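Local coordinates for Phosphoglucomutase/phosphomannomutase family protein (Burkholderia thailandensis, PDB 3UW2) that probably acts as a phosphohexose mutase, moving a phosphoryl group within a sugar phosphate, and binds a metal ion, at residues A[284-296]-A[366-378]. Numbering follows the deposited sequence.
Sequences RQLMLFAEEVLSR and YTGARLLEILARV
Phe-289 enters helix 364-375 as a knob, its ring lodged among Thr-367, Arg-370, Leu-371 and Ile-374. With chi1 at -70°, CG stands opposite the carbonyl carbon, and the ring swings over to the neighbouring helix. Its CE1 edge meets backbone, 3.6 Å from Leu-371 N and close to the ring plane, while Phe-289 CZ lies 3.7 Å from Leu-371 CB. CG2 of Thr-367, whose OG1 is hydrogen-bonded to Asp-363 O, touches the CE2 and CZ corner. Ile-374 reaches back with CD1, wedged between Phe-289 CD1 and Glu-292 CB at 3.8 Å from each. Its other branch, CG2, lies against Leu-288, the two side chains running antiparallel; Leu-288 CD2 also packs 3.6 Å from Leu-371 CD1.

Toward the C-terminal end of helix 282-296 the interface turns polar. Glu-292 is clasped side-on by Arg-296, NE to OE2 and NH2 to OE1, which fixes the carboxylate's rotation. Arg-370 NH2 forms a long salt bridge of 3.8 Å with Glu-292 OE1, carboxylate and guanidinium planes 83° apart; water 1 bridges the pair, donating to OE1 and accepting from NH2. Arg-296 NH2 and Arg-370 NH2 are 3.5 Å apart, and Asp-356, salt-bridged to both, probably offsets their charge. The side chain of Thr-367 lies about 12 Å from the zinc ion held by Asp-264, Asp-266 and Asp-268. The axes of 284-296 and 366-375 cross at 68°, and this knob-into-hole packing joins two helices of the α/β/α domain III of the phosphohexose mutase fold.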
ATOM      1  N   ARG A 284      -5.459  12.983   3.979  1.00 28.10           N
ATOM      2  CA  ARG A 284      -6.049  13.592   5.207  1.00 28.36           C
ATOM      3  C   ARG A 284      -5.806  12.753   6.439  1.00 27.25           C
ATOM      4  O   ARG A 284      -5.481  13.271   7.510  1.00 26.49           O
ATOM      5  CB  ARG A 284      -7.526  13.903   5.047  1.00 30.49           C
ATOM      6  CG  ARG A 284      -7.733  15.046   4.058  1.00 29.48           C
ATOM      7  CD  ARG A 284      -9.203  15.121   3.763  1.00 31.81           C
ATOM      8  NE  ARG A 284      -9.883  16.008   4.680  1.00 31.33           N
ATOM      9  CZ  ARG A 284     -11.178  15.903   4.944  1.00 34.79           C
ATOM     10  NH1 ARG A 284     -11.893  14.904   4.425  1.00 33.06           N
ATOM     11  NH2 ARG A 284     -11.765  16.771   5.743  1.00 34.46           N
ATOM     12  N   GLN A 285      -5.941  11.442   6.281  1.00 29.56           N
ATOM     13  CA  GLN A 285      -5.532  10.512   7.340  1.00 28.45           C
ATOM     14  C   GLN A 285      -4.100  10.779   7.857  1.00 26.24           C
ATOM     15  O   GLN A 285      -3.850  10.697   9.060  1.00 28.68           O
ATOM     16  CB  GLN A 285      -5.612   9.081   6.838  1.00 30.39           C
ATOM     17  CG  GLN A 285      -7.048   8.575   6.490  1.00 29.84           C
ATOM     18  CD  GLN A 285      -6.976   7.107   6.028  1.00 33.17           C
ATOM     19  OE1 GLN A 285      -6.316   6.243   6.685  1.00 30.75           O
ATOM     20  NE2 GLN A 285      -7.561   6.825   4.871  1.00 32.32           N
ATOM     21  N   LEU A 286      -3.162  10.921   6.947  1.00 25.81           N
ATOM     22  CA  LEU A 286      -1.757  11.175   7.296  1.00 28.15           C
ATOM     23  C   LEU A 286      -1.600  12.461   8.114  1.00 28.41           C
ATOM     24  O   LEU A 286      -0.760  12.502   9.011  1.00 28.12           O
ATOM     25  CB  LEU A 286      -0.857  11.231   6.047  1.00 28.61           C
ATOM     26  CG  LEU A 286       0.653  11.225   6.318  1.00 31.63           C
ATOM     27  CD1 LEU A 286       1.038   9.880   6.920  1.00 29.75           C
ATOM     28  CD2 LEU A 286       1.413  11.448   5.027  1.00 33.06           C
ATOM     29  N   MET A 287      -2.387  13.513   7.809  1.00 29.88           N
ATOM     30  CA  MET A 287      -2.342  14.714   8.682  1.00 30.10           C
ATOM     31  C   MET A 287      -2.646  14.353  10.148  1.00 31.02           C
ATOM     32  O   MET A 287      -1.982  14.819  11.075  1.00 26.92           O
ATOM     33  CB  MET A 287      -3.236  15.830   8.136  1.00 31.74           C
ATOM     34  CG  MET A 287      -2.611  16.433   6.867  1.00 30.45           C
ATOM     35  SD  MET A 287      -3.348  17.896   6.092  1.00 39.59           S
ATOM     36  CE  MET A 287      -4.762  17.247   5.199  1.00 32.62           C
ATOM     37  N   LEU A 288      -3.618  13.456  10.357  1.00 29.82           N
ATOM     38  CA  LEU A 288      -4.078  13.200  11.704  1.00 27.51           C
ATOM     39  C   LEU A 288      -3.011  12.365  12.430  1.00 29.32           C
ATOM     40  O   LEU A 288      -2.706  12.555  13.640  1.00 29.49           O
ATOM     41  CB  LEU A 288      -5.455  12.461  11.630  1.00 26.45           C
ATOM     42  CG  LEU A 288      -6.200  12.144  12.922  1.00 28.71           C
ATOM     43  CD1 LEU A 288      -6.899  13.411  13.480  1.00 28.50           C
ATOM     44  CD2 LEU A 288      -7.235  10.995  12.752  1.00 27.71           C
ATOM     45  N   PHE A 289      -2.447  11.420  11.691  1.00 28.28           N
ATOM     46  CA  PHE A 289      -1.355  10.616  12.261  1.00 27.18           C
ATOM     47  C   PHE A 289      -0.080  11.467  12.550  1.00 26.84           C
ATOM     48  O   PHE A 289       0.583  11.302  13.561  1.00 25.09           O
ATOM     49  CB  PHE A 289      -1.022   9.496  11.248  1.00 24.15           C
ATOM     50  CG  PHE A 289      -2.098   8.459  11.150  1.00 26.04           C
ATOM     51  CD1 PHE A 289      -2.577   7.832  12.332  1.00 28.27           C
ATOM     52  CD2 PHE A 289      -2.531   8.001   9.896  1.00 25.83           C
ATOM     53  CE1 PHE A 289      -3.576   6.857  12.263  1.00 27.90           C
ATOM     54  CE2 PHE A 289      -3.536   7.010   9.822  1.00 28.35           C
ATOM     55  CZ  PHE A 289      -4.045   6.449  11.021  1.00 28.32           C
ATOM     56  N   ALA A 290       0.273  12.336  11.615  1.00 24.69           N
ATOM     57  CA  ALA A 290       1.468  13.167  11.731  1.00 26.83           C
ATOM     58  C   ALA A 290       1.309  14.031  12.969  1.00 28.86           C
ATOM     59  O   ALA A 290       2.277  14.269  13.688  1.00 28.40           O
ATOM     60  CB  ALA A 290       1.590  14.096  10.495  1.00 25.90           C
ATOM     61  N   GLU A 291       0.121  14.584  13.186  1.00 30.07           N
ATOM     62  CA  GLU A 291      -0.051  15.406  14.357  1.00 30.80           C
ATOM     63  C   GLU A 291       0.263  14.602  15.624  1.00 30.96           C
ATOM     64  O   GLU A 291       1.028  15.050  16.485  1.00 30.89           O
ATOM     65  CB  GLU A 291      -1.456  16.008  14.388  1.00 34.23           C
ATOM     66  CG  GLU A 291      -1.894  16.597  15.733  1.00 34.61           C
ATOM     67  CD  GLU A 291      -3.284  17.259  15.631  1.00 37.84           C
ATOM     68  OE1 GLU A 291      -4.213  16.686  14.986  1.00 39.16           O
ATOM     69  OE2 GLU A 291      -3.427  18.368  16.184  1.00 37.58           O
ATOM     70  N   GLU A 292      -0.327  13.441  15.762  1.00 30.20           N
ATOM     71  CA  GLU A 292      -0.090  12.636  16.967  1.00 31.20           C
ATOM     72  C   GLU A 292       1.413  12.173  17.069  1.00 32.98           C
ATOM     73  O   GLU A 292       2.052  12.279  18.128  1.00 29.76           O
ATOM     74  CB  GLU A 292      -1.040  11.432  16.950  1.00 32.56           C
ATOM     75  CG  GLU A 292      -1.092  10.680  18.279  1.00 35.91           C
ATOM     76  CD  GLU A 292       0.182   9.908  18.597  1.00 36.88           C
ATOM     77  OE1 GLU A 292       0.795   9.351  17.659  1.00 38.43           O
ATOM     78  OE2 GLU A 292       0.594   9.883  19.793  1.00 33.78           O
ATOM     79  N   VAL A 293       1.983  11.702  15.951  1.00 28.69           N
ATOM     80  CA  VAL A 293       3.391  11.255  15.943  1.00 27.91           C
ATOM     81  C   VAL A 293       4.326  12.408  16.284  1.00 29.06           C
ATOM     82  O   VAL A 293       5.222  12.256  17.097  1.00 27.90           O
ATOM     83  CB  VAL A 293       3.732  10.585  14.583  1.00 27.24           C
ATOM     84  CG1 VAL A 293       5.241  10.379  14.312  1.00 27.70           C
ATOM     85  CG2 VAL A 293       2.947   9.301  14.443  1.00 26.46           C
ATOM     86  N   LEU A 294       4.117  13.566  15.656  1.00 26.68           N
ATOM     87  CA  LEU A 294       4.997  14.695  15.906  1.00 28.41           C
ATOM     88  C   LEU A 294       4.926  15.235  17.353  1.00 32.40           C
ATOM     89  O   LEU A 294       5.920  15.772  17.897  1.00 30.59           O
ATOM     90  CB  LEU A 294       4.725  15.816  14.895  1.00 28.44           C
ATOM     91  CG  LEU A 294       5.213  15.437  13.485  1.00 26.83           C
ATOM     92  CD1 LEU A 294       4.567  16.493  12.554  1.00 26.42           C
ATOM     93  CD2 LEU A 294       6.769  15.483  13.428  1.00 24.41           C
ATOM     94  N   SER A 295       3.778  15.044  17.994  1.00 32.98           N
ATOM     95  CA  SER A 295       3.615  15.423  19.367  1.00 32.81           C
ATOM     96  C   SER A 295       4.592  14.651  20.216  1.00 32.70           C
ATOM     97  O   SER A 295       5.026  15.179  21.181  1.00 36.51           O
ATOM     98  CB  SER A 295       2.155  15.156  19.827  1.00 35.40           C
ATOM     99  OG  SER A 295       2.034  13.831  20.312  1.00 36.68           O
ATOM    100  N   ARG A 296       5.009  13.437  19.822  1.00 32.53           N
ATOM    101  CA  ARG A 296       6.047  12.659  20.546  1.00 32.21           C
ATOM    102  C   ARG A 296       7.451  12.662  19.895  1.00 36.10           C
ATOM    103  O   ARG A 296       8.380  12.103  20.455  1.00 33.99           O
ATOM    104  CB  ARG A 296       5.595  11.176  20.815  1.00 31.39           C
ATOM    105  CG  ARG A 296       4.337  11.070  21.747  1.00 30.73           C
ATOM    106  CD  ARG A 296       3.727   9.647  21.837  1.00 32.33           C
ATOM    107  NE  ARG A 296       3.139   9.216  20.560  1.00 36.12           N
ATOM    108  CZ  ARG A 296       3.752   8.474  19.630  1.00 33.01           C
ATOM    109  NH1 ARG A 296       5.005   8.038  19.820  1.00 34.23           N
ATOM    110  NH2 ARG A 296       3.124   8.196  18.501  1.00 33.54           N
ATOM    111  N   TYR A 366      -2.846  -2.512  11.184  1.00 26.36           N
ATOM    112  CA  TYR A 366      -2.180  -1.644  12.112  1.00 25.48           C
ATOM    113  C   TYR A 366      -2.596  -0.191  11.951  1.00 25.68           C
ATOM    114  O   TYR A 366      -2.807   0.487  12.942  1.00 23.77           O
ATOM    115  CB  TYR A 366      -0.641  -1.774  11.977  1.00 24.46           C
ATOM    116  CG  TYR A 366       0.070  -1.081  13.109  1.00 25.96           C
ATOM    117  CD1 TYR A 366      -0.028  -1.570  14.435  1.00 25.41           C
ATOM    118  CD2 TYR A 366       0.837   0.080  12.888  1.00 24.41           C
ATOM    119  CE1 TYR A 366       0.596  -0.888  15.527  1.00 25.20           C
ATOM    120  CE2 TYR A 366       1.468   0.743  13.942  1.00 24.14           C
ATOM    121  CZ  TYR A 366       1.386   0.211  15.249  1.00 26.51           C
ATOM    122  OH  TYR A 366       2.023   0.879  16.262  1.00 27.09           O
ATOM    123  N   THR A 367      -2.715   0.300  10.713  1.00 23.13           N
ATOM    124  CA  THR A 367      -3.159   1.715  10.541  1.00 24.84           C
ATOM    125  C   THR A 367      -4.561   1.848  11.174  1.00 27.43           C
ATOM    126  O   THR A 367      -4.845   2.845  11.840  1.00 30.05           O
ATOM    127  CB  THR A 367      -3.199   2.054   9.026  1.00 24.69           C
ATOM    128  OG1 THR A 367      -1.865   1.937   8.514  1.00 27.56           O
ATOM    129  CG2 THR A 367      -3.787   3.472   8.724  1.00 24.42           C
ATOM    130  N   GLY A 368      -5.443   0.864  10.941  1.00 25.86           N
ATOM    131  CA  GLY A 368      -6.771   0.898  11.537  1.00 25.86           C
ATOM    132  C   GLY A 368      -6.683   1.038  13.062  1.00 27.24           C
ATOM    133  O   GLY A 368      -7.392   1.818  13.660  1.00 25.80           O
ATOM    134  N   ALA A 369      -5.808   0.261  13.684  1.00 26.13           N
ATOM    135  CA  ALA A 369      -5.657   0.303  15.109  1.00 27.02           C
ATOM    136  C   ALA A 369      -5.126   1.673  15.552  1.00 28.67           C
ATOM    137  O   ALA A 369      -5.594   2.225  16.564  1.00 29.39           O
ATOM    138  CB  ALA A 369      -4.723  -0.830  15.552  1.00 23.93           C
ATOM    139  N   ARG A 370      -4.182   2.246  14.789  1.00 25.98           N
ATOM    140  CA  ARG A 370      -3.596   3.498  15.185  1.00 26.31           C
ATOM    141  C   ARG A 370      -4.667   4.574  15.035  1.00 27.87           C
ATOM    142  O   ARG A 370      -4.684   5.521  15.801  1.00 26.89           O
ATOM    143  CB  ARG A 370      -2.364   3.845  14.329  1.00 24.94           C
ATOM    144  CG  ARG A 370      -1.108   2.999  14.678  1.00 25.17           C
ATOM    145  CD  ARG A 370      -0.550   3.358  16.055  1.00 24.79           C
ATOM    146  NE  ARG A 370       0.094   4.712  16.035  1.00 24.39           N
ATOM    147  CZ  ARG A 370       1.401   4.936  15.905  1.00 26.75           C
ATOM    148  NH1 ARG A 370       2.303   3.909  15.870  1.00 25.47           N
ATOM    149  NH2 ARG A 370       1.835   6.191  15.906  1.00 26.61           N
ATOM    150  N   LEU A 371      -5.540   4.428  14.032  1.00 28.44           N
ATOM    151  CA  LEU A 371      -6.616   5.445  13.791  1.00 27.70           C
ATOM    152  C   LEU A 371      -7.621   5.344  14.977  1.00 30.71           C
ATOM    153  O   LEU A 371      -7.977   6.348  15.587  1.00 30.50           O
ATOM    154  CB  LEU A 371      -7.260   5.146  12.444  1.00 26.40           C
ATOM    155  CG  LEU A 371      -8.444   6.049  12.065  1.00 27.47           C
ATOM    156  CD1 LEU A 371      -8.040   7.505  12.209  1.00 27.19           C
ATOM    157  CD2 LEU A 371      -8.905   5.734  10.660  1.00 28.26           C
ATOM    158  N   LEU A 372      -8.011   4.117  15.366  1.00 30.17           N
ATOM    159  CA  LEU A 372      -8.917   3.951  16.528  1.00 30.82           C
ATOM    160  C   LEU A 372      -8.308   4.540  17.839  1.00 32.67           C
ATOM    161  O   LEU A 372      -9.015   5.071  18.678  1.00 33.96           O
ATOM    162  CB  LEU A 372      -9.266   2.478  16.728  1.00 32.17           C
ATOM    163  CG  LEU A 372     -10.065   1.692  15.678  1.00 30.74           C
ATOM    164  CD1 LEU A 372     -10.088   0.224  16.014  1.00 33.48           C
ATOM    165  CD2 LEU A 372     -11.471   2.258  15.703  1.00 33.82           C
ATOM    166  N   GLU A 373      -7.011   4.401  18.040  1.00 33.77           N
ATOM    167  CA  GLU A 373      -6.367   4.971  19.226  1.00 34.09           C
ATOM    168  C   GLU A 373      -6.646   6.493  19.340  1.00 34.30           C
ATOM    169  O   GLU A 373      -6.905   7.010  20.449  1.00 33.13           O
ATOM    170  CB  GLU A 373      -4.856   4.763  19.119  1.00 32.66           C
ATOM    171  CG  GLU A 373      -4.066   5.343  20.297  1.00 34.07           C
ATOM    172  CD  GLU A 373      -2.579   5.036  20.164  1.00 34.16           C
ATOM    173  OE1 GLU A 373      -1.866   5.614  19.271  1.00 32.34           O
ATOM    174  OE2 GLU A 373      -2.134   4.192  20.939  1.00 33.97           O
ATOM    175  N   ILE A 374      -6.555   7.179  18.199  1.00 31.23           N
ATOM    176  CA  ILE A 374      -6.801   8.603  18.116  1.00 31.76           C
ATOM    177  C   ILE A 374      -8.295   8.940  18.184  1.00 35.30           C
ATOM    178  O   ILE A 374      -8.687   9.800  18.986  1.00 36.21           O
ATOM    179  CB  ILE A 374      -6.193   9.199  16.836  1.00 30.18           C
ATOM    180  CG1 ILE A 374      -4.642   9.058  16.857  1.00 29.04           C
ATOM    181  CG2 ILE A 374      -6.602  10.669  16.671  1.00 30.16           C
ATOM    182  CD1 ILE A 374      -3.948   9.354  15.551  1.00 30.37           C
ATOM    183  N   LEU A 375      -9.114   8.295  17.335  1.00 33.14           N
ATOM    184  CA  LEU A 375     -10.568   8.535  17.258  1.00 33.26           C
ATOM    185  C   LEU A 375     -11.248   8.262  18.610  1.00 35.72           C
ATOM    186  O   LEU A 375     -12.160   8.988  19.027  1.00 35.94           O
ATOM    187  CB  LEU A 375     -11.198   7.625  16.191  1.00 31.23           C
ATOM    188  CG  LEU A 375     -10.796   7.947  14.735  1.00 30.22           C
ATOM    189  CD1 LEU A 375     -11.613   7.085  13.763  1.00 28.70           C
ATOM    190  CD2 LEU A 375     -10.873   9.431  14.418  1.00 31.03           C
ATOM    191  N   ALA A 376     -10.765   7.255  19.335  1.00 34.10           N
ATOM    192  CA  ALA A 376     -11.404   6.924  20.613  1.00 35.99           C
ATOM    193  C   ALA A 376     -11.270   8.019  21.682  1.00 35.99           C
ATOM    194  O   ALA A 376     -11.996   8.015  22.662  1.00 36.85           O
ATOM    195  CB  ALA A 376     -10.922   5.549  21.134  1.00 35.03           C
ATOM    196  N   ARG A 377     -10.362   8.960  21.498  1.00 36.79           N
ATOM    197  CA  ARG A 377     -10.244  10.100  22.450  1.00 39.03           C
ATOM    198  C   ARG A 377     -11.339  11.162  22.310  1.00 42.19           C
ATOM    199  O   ARG A 377     -11.382  12.093  23.090  1.00 40.29           O
ATOM    200  CB  ARG A 377      -8.837  10.727  22.357  1.00 36.07           C
ATOM    201  CG  ARG A 377      -7.783   9.675  22.701  1.00 38.20           C
ATOM    202  CD  ARG A 377      -6.375  10.093  22.277  1.00 41.07           C
ATOM    203  NE  ARG A 377      -5.366   9.130  22.759  1.00 39.44           N
ATOM    204  CZ  ARG A 377      -4.203   8.949  22.150  1.00 36.86           C
ATOM    205  NH1 ARG A 377      -3.935   9.610  21.029  1.00 35.12           N
ATOM    206  NH2 ARG A 377      -3.343   8.070  22.615  1.00 34.39           N
ATOM    207  N   VAL A 378     -12.231  11.041  21.323  1.00 40.86           N
ATOM    208  CA  VAL A 378     -13.234  12.111  21.120  1.00 40.89           C
ATOM    209  C   VAL A 378     -14.632  11.509  21.077  1.00 40.45           C
ATOM    210  O   VAL A 378     -14.789  10.317  20.851  1.00 38.54           O
ATOM    211  CB  VAL A 378     -12.958  12.970  19.846  1.00 42.03           C
ATOM    212  CG1 VAL A 378     -11.584  13.666  19.938  1.00 41.83           C
ATOM    213  CG2 VAL A 378     -13.116  12.136  18.557  1.00 39.48           C
TER
HETATM  214  O   HOH W   1      -0.284   8.141  15.619  1.00 31.96           O
HETATM  215  O   HOH W   2      -1.468   8.184  20.543  1.00 40.36           O